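Local coordinates for type IV pilus biogenesis protein PilB (PDB 7B7P) that is a minor type IV pilin with a direct role in adhesion, probably through its metal-binding von Willebrand factor A-like module, at residues Q159-V164 with I209-S213. Sequence-based numbering, arbitrary orientation.
Sequences QMNIAV and IGNIS
N211, I162 and Q159 bury the most surface where strands 162-169 and 212-219 start side by side, a parallel pair in the central sheet of the von Willebrand factor A-like domain. Helix 191-209 links the two strands in a beta-alpha-beta crossover, and G210, with positive phi, turns the chain out of that helix. The ladder opens with I162 N donating to N211 O (3.0 Å); I162 O then receives S213 N at 2.7 Å, and V164 N reaches S213 O at 2.9 Å. I162 thus uses both its backbone N and O, on N211 just ahead of the second strand and on S213 within it. Its side chain lies on the same sheet face as that of I212, where I162 CG2 meets I212 CD1 at 4.0 Å and I162 CD1 makes a looser apolar contact with I209 CG2 (4.5 Å). L420 of helix 402-424 also packs on I162, I209 and Q159, covering this side of the pair. On the other face, A163 and S213 both touch F230. Ahead of the strand, the side chains of Q159 and N211 run past each other in opposite senses with amide planes 75° apart, and N211 ND2 comes to 3.2 Å from Q159 O. The backbone N of N211 is held by D234 OD2. The chain of Q159 leaves with CG between backbone N and carbonyl carbon (chi1 74°) and bends at chi2, which carries its amide to the backbone carbonyl of I209, beside the turn at G210. There Q159 NE2 donates to I209 O at 2.7 Å, the acceptor lying in the glutamine amide plane while NE2 sits tilted 33° from the carbonyl plane.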
loop_
_atom_site.group_PDB
_atom_site.type_symbol
_atom_site.label_atom_id
_atom_site.label_comp_id
_atom_site.label_asym_id
_atom_site.label_seq_id
_atom_site.Cartn_x
_atom_site.Cartn_y
_atom_site.Cartn_z
ATOM N N GLN A 159 -3.112 0.865 16.878
ATOM C CA GLN A 159 -2.310 0.820 15.666
ATOM C C GLN A 159 -1.890 2.236 15.260
ATOM O O GLN A 159 -2.195 3.232 15.927
ATOM C CB GLN A 159 -3.077 0.117 14.544
ATOM C CG GLN A 159 -4.216 0.948 13.929
ATOM C CD GLN A 159 -5.426 0.106 13.528
ATOM O OE1 GLN A 159 -5.759 -0.874 14.196
ATOM N NE2 GLN A 159 -6.092 0.494 12.438
ATOM N N MET A 160 -1.173 2.325 14.144
ATOM C CA MET A 160 -0.719 3.600 13.626
ATOM C C MET A 160 -1.869 4.339 12.943
ATOM O O MET A 160 -2.922 3.769 12.632
ATOM C CB MET A 160 0.444 3.382 12.670
ATOM C CG MET A 160 1.712 2.913 13.369
ATOM S SD MET A 160 1.829 3.334 15.133
ATOM C CE MET A 160 1.124 1.880 15.926
ATOM N N ASN A 161 -1.674 5.638 12.743
ATOM C CA ASN A 161 -2.624 6.421 11.970
ATOM C C ASN A 161 -2.248 6.373 10.495
ATOM O O ASN A 161 -1.076 6.227 10.134
ATOM C CB ASN A 161 -2.675 7.865 12.468
ATOM C CG ASN A 161 -2.816 7.944 13.974
ATOM O OD1 ASN A 161 -3.854 7.578 14.524
ATOM N ND2 ASN A 161 -1.766 8.410 14.652
ATOM N N ILE A 162 -3.264 6.471 9.642
ATOM C CA ILE A 162 -3.092 6.366 8.201
ATOM C C ILE A 162 -3.827 7.522 7.538
ATOM O O ILE A 162 -5.010 7.753 7.813
ATOM C CB ILE A 162 -3.620 5.023 7.663
ATOM C CG1 ILE A 162 -2.748 3.861 8.149
ATOM C CG2 ILE A 162 -3.718 5.063 6.152
ATOM C CD1 ILE A 162 -3.370 2.478 7.891
ATOM N N ALA A 163 -3.138 8.230 6.652
ATOM C CA ALA A 163 -3.757 9.272 5.853
ATOM C C ALA A 163 -3.739 8.864 4.388
ATOM O O ALA A 163 -2.752 8.310 3.902
ATOM C CB ALA A 163 -3.043 10.607 6.035
ATOM N N VAL A 164 -4.845 9.124 3.701
ATOM C CA VAL A 164 -4.999 8.778 2.300
ATOM C C VAL A 164 -5.512 10.012 1.589
ATOM O O VAL A 164 -6.575 10.534 1.934
ATOM C CB VAL A 164 -5.965 7.600 2.087
ATOM C CG1 VAL A 164 -6.088 7.298 0.600
ATOM C CG2 VAL A 164 -5.502 6.364 2.859
ATOM N N ILE A 209 -10.535 -0.643 8.327
ATOM C CA ILE A 209 -9.179 -0.672 8.869
ATOM C C ILE A 209 -9.098 0.085 10.193
ATOM O O ILE A 209 -8.301 -0.270 11.073
ATOM C CB ILE A 209 -8.180 -0.105 7.839
ATOM C CG1 ILE A 209 -8.453 -0.680 6.445
ATOM C CG2 ILE A 209 -6.756 -0.404 8.256
ATOM C CD1 ILE A 209 -7.366 -0.388 5.432
ATOM N N GLY A 210 -9.918 1.128 10.365
ATOM C CA GLY A 210 -9.825 2.002 11.525
ATOM C C GLY A 210 -8.583 2.878 11.556
ATOM O O GLY A 210 -7.547 2.516 10.987
ATOM N N ASN A 211 -8.675 4.038 12.212
ATOM C CA ASN A 211 -7.521 4.912 12.443
ATOM C C ASN A 211 -6.962 5.443 11.121
ATOM O O ASN A 211 -5.752 5.432 10.866
ATOM C CB ASN A 211 -6.443 4.188 13.252
ATOM C CG ASN A 211 -6.147 4.876 14.558
ATOM O OD1 ASN A 211 -6.829 5.838 14.937
ATOM N ND2 ASN A 211 -5.123 4.397 15.259
ATOM N N ILE A 212 -7.865 5.939 10.286
ATOM C CA ILE A 212 -7.564 6.169 8.886
ATOM C C ILE A 212 -8.358 7.386 8.437
ATOM O O ILE A 212 -9.592 7.391 8.510
ATOM C CB ILE A 212 -7.887 4.927 8.033
ATOM C CG1 ILE A 212 -7.792 5.213 6.536
ATOM C CG2 ILE A 212 -9.231 4.320 8.425
ATOM C CD1 ILE A 212 -7.513 3.938 5.735
ATOM N N SER A 213 -7.653 8.434 8.022
ATOM C CA SER A 213 -8.304 9.649 7.565
ATOM C C SER A 213 -8.004 9.907 6.094
ATOM O O SER A 213 -7.013 9.432 5.538
ATOM C CB SER A 213 -7.906 10.860 8.424
ATOM O OG SER A 213 -6.573 10.748 8.852
#